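Local coordinates for fructose-bisphosphate aldolase (PDB 4MOZ), which belongs to the DeoC/LacD family of aldolases, folds as a TIM barrel, and is assembled here as five chains, at residues 230-241 with 258-268; 167-178 with 201-212. All blocks are in the same frame, centred on the assembly; numbering follows the deposited sequence.

Contact 1: residues 230-241 with 258-268; sequences SAAAGRTGLVCA and QIYIGGASGNA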
loop_
_atom_site.group_PDB
_atom_site.type_symbol
_atom_site.label_atom_id
_atom_site.label_comp_id
_atom_site.label_asym_id
_atom_site.label_seq_id
_atom_site.Cartn_x
_atom_site.Cartn_y
_atom_site.Cartn_z
ATOM N N SER C 230 -22.825 -7.604 -26.826
ATOM C CA SER C 230 -22.240 -6.702 -27.814
ATOM C C SER C 230 -22.928 -5.342 -27.780
ATOM O O SER C 230 -22.284 -4.310 -27.982
ATOM C CB SER C 230 -22.323 -7.307 -29.212
ATOM O OG SER C 230 -21.465 -8.432 -29.318
ATOM N N ALA C 231 -24.235 -5.355 -27.515
ATOM C CA ALA C 231 -25.012 -4.130 -27.376
ATOM C C ALA C 231 -24.606 -3.380 -26.108
ATOM O O ALA C 231 -24.366 -2.172 -26.157
ATOM C CB ALA C 231 -26.505 -4.437 -27.379
ATOM N N ALA C 232 -24.504 -4.107 -24.991
ATOM C CA ALA C 232 -24.111 -3.531 -23.697
ATOM C C ALA C 232 -22.727 -2.878 -23.723
ATOM O O ALA C 232 -22.499 -1.868 -23.054
ATOM C CB ALA C 232 -24.178 -4.584 -22.604
ATOM N N ALA C 233 -21.816 -3.455 -24.503
ATOM C CA ALA C 233 -20.456 -2.928 -24.658
ATOM C C ALA C 233 -20.385 -1.630 -25.476
ATOM O O ALA C 233 -19.352 -0.962 -25.490
ATOM C CB ALA C 233 -19.548 -3.993 -25.257
ATOM N N GLY C 234 -21.480 -1.279 -26.153
ATOM C CA GLY C 234 -21.570 -0.023 -26.906
ATOM C C GLY C 234 -20.411 0.198 -27.863
ATOM O O GLY C 234 -20.156 -0.628 -28.741
ATOM N N ARG C 235 -19.696 1.307 -27.680
ATOM C CA ARG C 235 -18.553 1.638 -28.535
ATOM C C ARG C 235 -17.256 0.901 -28.185
ATOM O O ARG C 235 -16.204 1.193 -28.754
ATOM C CB ARG C 235 -18.322 3.147 -28.571
ATOM C CG ARG C 235 -19.309 3.892 -29.451
ATOM C CD ARG C 235 -19.005 5.372 -29.451
ATOM N NE ARG C 235 -19.977 6.097 -30.259
ATOM C CZ ARG C 235 -19.950 7.407 -30.480
ATOM N NH1 ARG C 235 -20.886 7.962 -31.239
ATOM N NH2 ARG C 235 -18.993 8.163 -29.949
ATOM N N THR C 236 -17.334 -0.035 -27.242
ATOM C CA THR C 236 -16.237 -0.969 -26.979
ATOM C C THR C 236 -16.523 -2.238 -27.781
ATOM O O THR C 236 -17.592 -2.834 -27.648
ATOM C CB THR C 236 -16.099 -1.289 -25.467
ATOM O OG1 THR C 236 -15.673 -0.116 -24.766
ATOM C CG2 THR C 236 -15.086 -2.406 -25.214
ATOM N N GLY C 237 -15.573 -2.634 -28.625
ATOM C CA GLY C 237 -15.725 -3.824 -29.458
ATOM C C GLY C 237 -15.587 -5.093 -28.644
ATOM O O GLY C 237 -14.638 -5.245 -27.875
ATOM N N LEU C 238 -16.539 -6.004 -28.805
ATOM C CA LEU C 238 -16.519 -7.258 -28.067
ATOM C C LEU C 238 -15.826 -8.336 -28.887
ATOM O O LEU C 238 -16.130 -8.525 -30.066
ATOM C CB LEU C 238 -17.942 -7.686 -27.705
ATOM C CG LEU C 238 -18.140 -9.020 -26.980
ATOM C CD1 LEU C 238 -19.399 -8.957 -26.129
ATOM C CD2 LEU C 238 -18.188 -10.195 -27.952
ATOM N N VAL C 239 -14.881 -9.035 -28.271
ATOM C CA VAL C 239 -14.284 -10.195 -28.919
ATOM C C VAL C 239 -14.591 -11.427 -28.090
ATOM O O VAL C 239 -14.684 -11.361 -26.863
ATOM C CB VAL C 239 -12.768 -10.043 -29.206
ATOM C CG1 VAL C 239 -12.478 -8.710 -29.883
ATOM C CG2 VAL C 239 -11.938 -10.185 -27.947
ATOM N N CYS C 240 -14.777 -12.547 -28.769
ATOM C CA CYS C 240 -15.157 -13.768 -28.098
ATOM C C CYS C 240 -14.187 -14.892 -28.454
ATOM O O CYS C 240 -13.093 -14.639 -28.975
ATOM C CB CYS C 240 -16.593 -14.120 -28.477
ATOM S SG CYS C 240 -17.428 -15.157 -27.269
ATOM N N ALA C 241 -14.581 -16.129 -28.163
ATOM C CA ALA C 241 -13.752 -17.295 -28.455
ATOM C C ALA C 241 -14.603 -18.492 -28.887
ATOM O O ALA C 241 -15.735 -18.656 -28.435
ATOM C CB ALA C 241 -12.893 -17.654 -27.246
ATOM N N GLN C 258 -20.670 -15.677 -34.099
ATOM C CA GLN C 258 -20.391 -14.650 -33.099
ATOM C C GLN C 258 -20.319 -13.258 -33.721
ATOM O O GLN C 258 -20.805 -12.290 -33.136
ATOM C CB GLN C 258 -19.103 -14.966 -32.333
ATOM C CG GLN C 258 -19.255 -16.091 -31.316
ATOM C CD GLN C 258 -17.931 -16.658 -30.833
ATOM O OE1 GLN C 258 -16.852 -16.192 -31.219
ATOM N NE2 GLN C 258 -18.005 -17.678 -29.982
ATOM N N ILE C 259 -19.723 -13.163 -34.907
ATOM C CA ILE C 259 -19.610 -11.888 -35.604
ATOM C C ILE C 259 -20.964 -11.447 -36.163
ATOM O O ILE C 259 -21.452 -10.366 -35.832
ATOM C CB ILE C 259 -18.559 -11.929 -36.735
ATOM C CG1 ILE C 259 -17.159 -12.179 -36.161
ATOM C CG2 ILE C 259 -18.587 -10.629 -37.537
ATOM C CD1 ILE C 259 -16.107 -12.531 -37.193
ATOM N N TYR C 260 -21.573 -12.290 -36.991
ATOM C CA TYR C 260 -22.724 -11.871 -37.788
ATOM C C TYR C 260 -24.060 -11.999 -37.060
ATOM O O TYR C 260 -24.994 -11.266 -37.365
ATOM C CB TYR C 260 -22.720 -12.557 -39.166
ATOM C CG TYR C 260 -21.471 -12.220 -39.969
ATOM C CD1 TYR C 260 -21.335 -10.981 -40.603
ATOM C CD2 TYR C 260 -20.409 -13.126 -40.062
ATOM C CE1 TYR C 260 -20.187 -10.661 -41.319
ATOM C CE2 TYR C 260 -19.257 -12.816 -40.776
ATOM C CZ TYR C 260 -19.149 -11.585 -41.402
ATOM O OH TYR C 260 -18.008 -11.273 -42.111
ATOM N N ILE C 261 -24.139 -12.900 -36.086
ATOM C CA ILE C 261 -25.333 -13.016 -35.250
ATOM C C ILE C 261 -25.108 -12.347 -33.889
ATOM O O ILE C 261 -25.968 -11.603 -33.404
ATOM C CB ILE C 261 -25.787 -14.488 -35.079
ATOM C CG1 ILE C 261 -26.094 -15.113 -36.449
ATOM C CG2 ILE C 261 -26.999 -14.579 -34.155
ATOM C CD1 ILE C 261 -26.217 -16.625 -36.446
ATOM N N GLY C 262 -23.947 -12.600 -33.290
ATOM C CA GLY C 262 -23.646 -12.118 -31.941
ATOM C C GLY C 262 -23.127 -10.694 -31.854
ATOM O O GLY C 262 -23.019 -10.139 -30.762
ATOM N N GLY C 263 -22.789 -10.108 -32.999
ATOM C CA GLY C 263 -22.310 -8.727 -33.046
ATOM C C GLY C 263 -20.885 -8.504 -32.555
ATOM O O GLY C 263 -20.504 -7.369 -32.255
ATOM N N ALA C 264 -20.095 -9.574 -32.480
ATOM C CA ALA C 264 -18.682 -9.475 -32.096
ATOM C C ALA C 264 -17.866 -8.636 -33.085
ATOM O O ALA C 264 -18.148 -8.629 -34.285
ATOM C CB ALA C 264 -18.075 -10.862 -31.951
ATOM N N SER C 265 -16.863 -7.926 -32.569
ATOM C CA SER C 265 -15.944 -7.145 -33.392
ATOM C C SER C 265 -14.623 -7.882 -33.605
ATOM O O SER C 265 -13.630 -7.294 -34.045
ATOM C CB SER C 265 -15.675 -5.788 -32.747
ATOM O OG SER C 265 -16.808 -4.952 -32.856
ATOM N N GLY C 266 -14.615 -9.171 -33.288
ATOM C CA GLY C 266 -13.440 -9.991 -33.501
ATOM C C GLY C 266 -13.410 -11.229 -32.636
ATOM O O GLY C 266 -14.440 -11.671 -32.128
ATOM N N ASN C 267 -12.215 -11.788 -32.475
ATOM C CA ASN C 267 -12.027 -13.015 -31.709
ATOM C C ASN C 267 -10.660 -13.081 -31.032
ATOM O O ASN C 267 -9.734 -12.358 -31.414
ATOM C CB ASN C 267 -12.244 -14.243 -32.599
ATOM C CG ASN C 267 -11.696 -14.053 -34.003
ATOM O OD1 ASN C 267 -10.492 -13.848 -34.205
ATOM N ND2 ASN C 267 -12.587 -14.117 -34.991
ATOM N N ALA C 268 -10.559 -13.935 -30.013
ATOM C CA ALA C 268 -9.299 -14.216 -29.335
ATOM C C ALA C 268 -9.098 -15.724 -29.277
ATOM O O ALA C 268 -9.951 -16.454 -28.761
ATOM C CB ALA C 268 -9.299 -13.620 -27.937
HETATM O O HOH W 1 -18.594 -5.818 -31.082
#

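Contact 2: residues 167-178 with 201-212; sequences HEEGLIVVLWIY and ALCLGADFVKVN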
loop_
_atom_site.group_PDB
_atom_site.type_symbol
_atom_site.label_atom_id
_atom_site.label_comp_id
_atom_site.label_asym_id
_atom_site.label_seq_id
_atom_site.Cartn_x
_atom_site.Cartn_y
_atom_site.Cartn_z
ATOM N N HIS C 167 -4.258 5.242 -23.067
ATOM C CA HIS C 167 -4.839 6.178 -24.020
ATOM C C HIS C 167 -4.106 7.479 -24.064
ATOM O O HIS C 167 -4.061 8.133 -25.104
ATOM C CB HIS C 167 -6.324 6.371 -23.760
ATOM C CG HIS C 167 -7.159 5.200 -24.205
ATOM N ND1 HIS C 167 -8.422 5.007 -23.788
ATOM C CD2 HIS C 167 -6.854 4.129 -25.046
ATOM C CE1 HIS C 167 -8.910 3.880 -24.343
ATOM N NE2 HIS C 167 -7.947 3.344 -25.113
ATOM N N GLU C 168 -3.502 7.846 -22.939
ATOM C CA GLU C 168 -2.608 8.997 -22.866
ATOM C C GLU C 168 -1.421 8.798 -23.815
ATOM O O GLU C 168 -0.889 9.762 -24.365
ATOM C CB GLU C 168 -2.127 9.178 -21.423
ATOM C CG GLU C 168 -1.255 10.397 -21.178
ATOM C CD GLU C 168 -0.723 10.485 -19.756
ATOM O OE1 GLU C 168 -1.007 9.584 -18.932
ATOM O OE2 GLU C 168 -0.013 11.469 -19.463
ATOM N N GLU C 169 -1.035 7.537 -24.011
ATOM C CA GLU C 169 0.103 7.177 -24.856
ATOM C C GLU C 169 -0.294 6.773 -26.271
ATOM O O GLU C 169 0.568 6.481 -27.097
ATOM C CB GLU C 169 0.912 6.043 -24.210
ATOM C CG GLU C 169 1.714 6.454 -22.985
ATOM C CD GLU C 169 2.739 7.542 -23.276
ATOM O OE1 GLU C 169 3.290 7.579 -24.401
ATOM O OE2 GLU C 169 2.996 8.361 -22.369
ATOM N N GLY C 170 -1.593 6.749 -26.553
ATOM C CA GLY C 170 -2.085 6.331 -27.868
ATOM C C GLY C 170 -2.038 4.827 -28.101
ATOM O O GLY C 170 -1.992 4.371 -29.246
ATOM N N LEU C 171 -2.048 4.059 -27.014
ATOM C CA LEU C 171 -2.099 2.602 -27.089
ATOM C C LEU C 171 -3.539 2.137 -26.975
ATOM O O LEU C 171 -4.332 2.738 -26.247
ATOM C CB LEU C 171 -1.274 1.977 -25.961
ATOM C CG LEU C 171 0.238 2.201 -25.976
ATOM C CD1 LEU C 171 0.829 1.855 -24.617
ATOM C CD2 LEU C 171 0.910 1.397 -27.083
ATOM N N ILE C 172 -3.885 1.072 -27.690
ATOM C CA ILE C 172 -5.212 0.487 -27.543
ATOM C C ILE C 172 -5.253 -0.388 -26.287
ATOM O O ILE C 172 -4.206 -0.770 -25.756
ATOM C CB ILE C 172 -5.679 -0.291 -28.800
ATOM C CG1 ILE C 172 -4.904 -1.599 -28.964
ATOM C CG2 ILE C 172 -5.581 0.583 -30.053
ATOM C CD1 ILE C 172 -5.675 -2.672 -29.702
ATOM N N VAL C 173 -6.457 -0.679 -25.798
ATOM C CA VAL C 173 -6.607 -1.499 -24.602
ATOM C C VAL C 173 -7.646 -2.596 -24.787
ATOM O O VAL C 173 -8.798 -2.325 -25.132
ATOM C CB VAL C 173 -6.985 -0.657 -23.365
ATOM C CG1 VAL C 173 -7.063 -1.539 -22.124
ATOM C CG2 VAL C 173 -5.978 0.465 -23.149
ATOM N N VAL C 174 -7.221 -3.832 -24.547
ATOM C CA VAL C 174 -8.112 -4.985 -24.536
ATOM C C VAL C 174 -8.235 -5.480 -23.093
ATOM O O VAL C 174 -7.230 -5.779 -22.445
ATOM C CB VAL C 174 -7.587 -6.138 -25.426
ATOM C CG1 VAL C 174 -8.572 -7.303 -25.440
ATOM C CG2 VAL C 174 -7.307 -5.653 -26.847
ATOM N N LEU C 175 -9.464 -5.555 -22.593
ATOM C CA LEU C 175 -9.704 -6.124 -21.278
ATOM C C LEU C 175 -10.316 -7.512 -21.399
ATOM O O LEU C 175 -11.312 -7.695 -22.096
ATOM C CB LEU C 175 -10.612 -5.214 -20.447
ATOM C CG LEU C 175 -10.097 -3.815 -20.092
ATOM C CD1 LEU C 175 -11.160 -3.050 -19.317
ATOM C CD2 LEU C 175 -8.795 -3.876 -19.301
ATOM N N TRP C 176 -9.699 -8.488 -20.744
ATOM C CA TRP C 176 -10.320 -9.788 -20.546
ATOM C C TRP C 176 -11.170 -9.659 -19.329
ATOM O O TRP C 176 -10.683 -9.274 -18.273
ATOM C CB TRP C 176 -9.271 -10.848 -20.273
ATOM C CG TRP C 176 -8.523 -11.357 -21.474
ATOM C CD1 TRP C 176 -8.582 -12.633 -22.024
ATOM C CD2 TRP C 176 -7.537 -10.631 -22.291
ATOM N NE1 TRP C 176 -7.744 -12.740 -23.102
ATOM C CE2 TRP C 176 -7.083 -11.577 -23.316
ATOM C CE3 TRP C 176 -7.011 -9.344 -22.280
ATOM C CZ2 TRP C 176 -6.140 -11.227 -24.278
ATOM C CZ3 TRP C 176 -6.070 -8.997 -23.256
ATOM C CH2 TRP C 176 -5.640 -9.920 -24.230
ATOM N N ILE C 177 -12.453 -9.958 -19.444
ATOM C CA ILE C 177 -13.309 -9.875 -18.271
ATOM C C ILE C 177 -14.041 -11.188 -18.034
ATOM O O ILE C 177 -14.989 -11.522 -18.745
ATOM C CB ILE C 177 -14.270 -8.667 -18.315
ATOM C CG1 ILE C 177 -13.477 -7.364 -18.507
ATOM C CG2 ILE C 177 -15.086 -8.613 -17.033
ATOM C CD1 ILE C 177 -14.259 -6.083 -18.271
ATOM N N TYR C 178 -13.562 -11.928 -17.036
ATOM C CA TYR C 178 -14.113 -13.223 -16.675
ATOM C C TYR C 178 -14.636 -13.182 -15.250
ATOM O O TYR C 178 -13.872 -13.389 -14.308
ATOM C CB TYR C 178 -13.041 -14.305 -16.767
ATOM C CG TYR C 178 -12.416 -14.494 -18.128
ATOM C CD1 TYR C 178 -13.203 -14.649 -19.271
ATOM C CD2 TYR C 178 -11.034 -14.562 -18.266
ATOM C CE1 TYR C 178 -12.626 -14.842 -20.514
ATOM C CE2 TYR C 178 -10.450 -14.756 -19.503
ATOM C CZ TYR C 178 -11.248 -14.897 -20.619
ATOM O OH TYR C 178 -10.659 -15.095 -21.842
ATOM N N ALA C 201 -16.440 -3.138 -19.193
ATOM C CA ALA C 201 -15.293 -2.794 -20.034
ATOM C C ALA C 201 -15.452 -1.423 -20.686
ATOM O O ALA C 201 -14.486 -0.656 -20.777
ATOM C CB ALA C 201 -15.065 -3.860 -21.087
ATOM N N LEU C 202 -16.668 -1.125 -21.140
ATOM C CA LEU C 202 -16.990 0.201 -21.676
ATOM C C LEU C 202 -16.798 1.293 -20.624
ATOM O O LEU C 202 -16.164 2.318 -20.895
ATOM C CB LEU C 202 -18.416 0.251 -22.232
ATOM C CG LEU C 202 -18.911 1.637 -22.688
ATOM C CD1 LEU C 202 -18.068 2.197 -23.827
ATOM C CD2 LEU C 202 -20.368 1.582 -23.098
ATOM N N CYS C 203 -17.334 1.062 -19.426
ATOM C CA CYS C 203 -17.254 2.054 -18.356
ATOM C C CYS C 203 -15.814 2.363 -17.941
ATOM O O CYS C 203 -15.505 3.496 -17.582
ATOM C CB CYS C 203 -18.089 1.622 -17.158
ATOM S SG CYS C 203 -19.857 1.566 -17.530
ATOM N N LEU C 204 -14.942 1.358 -17.999
ATOM C CA LEU C 204 -13.514 1.569 -17.751
ATOM C C LEU C 204 -12.829 2.243 -18.945
ATOM O O LEU C 204 -11.764 2.838 -18.797
ATOM C CB LEU C 204 -12.814 0.251 -17.388
ATOM C CG LEU C 204 -13.271 -0.473 -16.111
ATOM C CD1 LEU C 204 -12.686 -1.874 -16.041
ATOM C CD2 LEU C 204 -12.923 0.311 -14.849
ATOM N N GLY C 205 -13.447 2.146 -20.122
ATOM C CA GLY C 205 -12.969 2.851 -21.312
ATOM C C GLY C 205 -12.158 2.017 -22.284
ATOM O O GLY C 205 -11.418 2.569 -23.106
ATOM N N ALA C 206 -12.297 0.694 -22.201
ATOM C CA ALA C 206 -11.574 -0.219 -23.088
ATOM C C ALA C 206 -11.949 -0.033 -24.559
ATOM O O ALA C 206 -13.071 0.360 -24.884
ATOM C CB ALA C 206 -11.798 -1.664 -22.666
ATOM N N ASP C 207 -10.994 -0.310 -25.440
ATOM C CA ASP C 207 -11.256 -0.346 -26.871
ATOM C C ASP C 207 -11.926 -1.653 -27.277
ATOM O O ASP C 207 -12.800 -1.669 -28.152
ATOM C CB ASP C 207 -9.953 -0.154 -27.634
ATOM C CG ASP C 207 -9.318 1.177 -27.344
ATOM O OD1 ASP C 207 -9.968 2.213 -27.606
ATOM O OD2 ASP C 207 -8.190 1.190 -26.819
ATOM N N PHE C 208 -11.505 -2.744 -26.638
ATOM C CA PHE C 208 -12.069 -4.066 -26.868
ATOM C C PHE C 208 -12.248 -4.806 -25.552
ATOM O O PHE C 208 -11.509 -4.569 -24.594
ATOM C CB PHE C 208 -11.176 -4.891 -27.806
ATOM C CG PHE C 208 -11.088 -4.339 -29.200
ATOM C CD1 PHE C 208 -12.066 -4.637 -30.144
ATOM C CD2 PHE C 208 -10.028 -3.516 -29.570
ATOM C CE1 PHE C 208 -11.992 -4.120 -31.428
ATOM C CE2 PHE C 208 -9.945 -3.000 -30.855
ATOM C CZ PHE C 208 -10.927 -3.304 -31.785
ATOM N N VAL C 209 -13.238 -5.692 -25.512
ATOM C CA VAL C 209 -13.478 -6.542 -24.354
ATOM C C VAL C 209 -13.553 -8.003 -24.792
ATOM O O VAL C 209 -14.285 -8.346 -25.726
ATOM C CB VAL C 209 -14.747 -6.128 -23.563
ATOM C CG1 VAL C 209 -15.977 -6.047 -24.461
ATOM C CG2 VAL C 209 -14.994 -7.072 -22.390
ATOM N N LYS C 210 -12.771 -8.851 -24.128
ATOM C CA LYS C 210 -12.798 -10.284 -24.379
ATOM C C LYS C 210 -13.611 -10.977 -23.293
ATOM O O LYS C 210 -13.301 -10.859 -22.115
ATOM C CB LYS C 210 -11.362 -10.837 -24.485
ATOM C CG LYS C 210 -11.163 -12.318 -24.181
ATOM C CD LYS C 210 -11.971 -13.272 -25.045
ATOM C CE LYS C 210 -11.586 -14.713 -24.728
ATOM N NZ LYS C 210 -12.753 -15.613 -24.539
ATOM N N VAL C 211 -14.662 -11.676 -23.706
ATOM C CA VAL C 211 -15.536 -12.410 -22.787
ATOM C C VAL C 211 -15.654 -13.867 -23.223
ATOM O O VAL C 211 -15.289 -14.214 -24.341
ATOM C CB VAL C 211 -16.961 -11.796 -22.714
ATOM C CG1 VAL C 211 -16.935 -10.406 -22.089
ATOM C CG2 VAL C 211 -17.616 -11.762 -24.092
ATOM N N ASN C 212 -16.156 -14.716 -22.335
ATOM C CA ASN C 212 -16.545 -16.068 -22.703
ATOM C C ASN C 212 -17.831 -16.040 -23.518
ATOM O O ASN C 212 -18.647 -15.125 -23.348
ATOM C CB ASN C 212 -16.779 -16.914 -21.455
ATOM C CG ASN C 212 -15.492 -17.347 -20.798
ATOM O OD1 ASN C 212 -14.550 -17.765 -21.472
ATOM N ND2 ASN C 212 -15.446 -17.254 -19.471
HETATM O O HOH W 2 -16.727 -13.649 -19.874
#

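Contact 1: residues 230-241 with 258-268
Leu-238 and Ser-265 grip the same water, which Gly-263 also holds. The water accepts from Leu-238 N at 3.1 Å and donates to Gly-263 O at 2.7 Å. Ser-265 OG is its third partner. Next to it, Ser-265 N gives a hydrogen bond to Leu-238 O (2.7 Å).

Ser-230 of helix 222-232 reaches the turn after helix 248-260. Its OG donates to Gly-262 O at 2.7 Å and comes in tilted from the carbonyl plane. Gly-263, with positive phi, leads the chain out of that helix, and its backbone passes close to Ser-230.

Strands 237-240 and 266-269 run parallel. The firm strand bond goes from Ala-268 N to Cys-240 O, at 2.8 Å. The bond from Cys-240 N to Gly-266 O is weak.

Gln-258 reaches from helix 248-260 to Cys-240 and Ala-241. With chi1 at -75° and the chain extended beyond CG, its amide lies beside Cys-240. OE1 is 3.4 Å from Cys-240 CB, and NE2 donates to Ala-241 O at 2.9 Å. That donor sits 61° out of the carbonyl plane, away from a lone pair.

This is a parallel beta-alpha-beta unit, with helix 248-260 as the crossover. Strand 208-210 bonds to strand 237-240 along its other edge. Ser-265 is backbone-bonded to Leu-37 of strand 37-41, where the barrel closes. The Leu-238 side chain packs on Leu-226 and Ala-229 of helix 222-232 and on Ala-198 of helix 191-204.

Contact 2: residues 167-178 with 201-212
Leu-175 forms the apolar centre with Ala-206 and Leu-204. With CG anti to the carbonyl carbon (chi1 -63°), the side chain brings CD1 to Ala-206 CB at 3.7 Å and Leu-204 CD1 at 3.8 Å. The two leucines cross at about a right angle. Ile-177 CD1 rests 3.7 Å from Ala-201 CB of helix 191-204.

Strands 172-177 and 208-210 are parallel neighbours in the TIM barrel, joined by helix 191-204 in a beta-alpha-beta crossover. Their bonds include Lys-210 N to Leu-175 O and Ile-177 N to Lys-210 O.

On the face shared by Trp-176 and Lys-210, Lys-210 CG lies over one face of the Trp-176 ring, a CH-pi contact 3.7 Å from the centroid of its five-membered ring. The bent lysine chain then passes Tyr-178 OH, and its NZ donates to Val-211 O at 2.9 Å.

Asp-207 OD2 is gripped twice. His-167 NE2 donates from its ring plane at 2.8 Å, almost straight (171°), on the syn side of the carboxylate but out of its plane. Val-173 N donates to the anti lone pair of Asp-207 OD2 at 2.7 Å. Asp-207 OD1 bonds to Tyr-23 OH and pairs with Arg-89 of the second subunit, while His-167 ND1 is hydrogen-bonded to Asp-14 OD2.

Overall arrangement
The two contacts lie in series along the chain. Contact 2 closes before contact 1 opens, and helix 222-232 leads from one to the other. Their centres are about 13 Å apart. Both belong to the closed parallel sheet of eight strands, in the order 172-177, 208-210, 237-240, 266-269, so together they take in four of its eight strands. The middle pair of these strands joins them directly. Val-239 N lies 2.7 Å from Val-209 O, and Thr-236 OG1 lies 2.6 Å from Ala-206 O, both probable hydrogen bonds. Ala-241 also packs on Lys-210. Both contacts touch the second subunit, so this part of the barrel helps form the assembly.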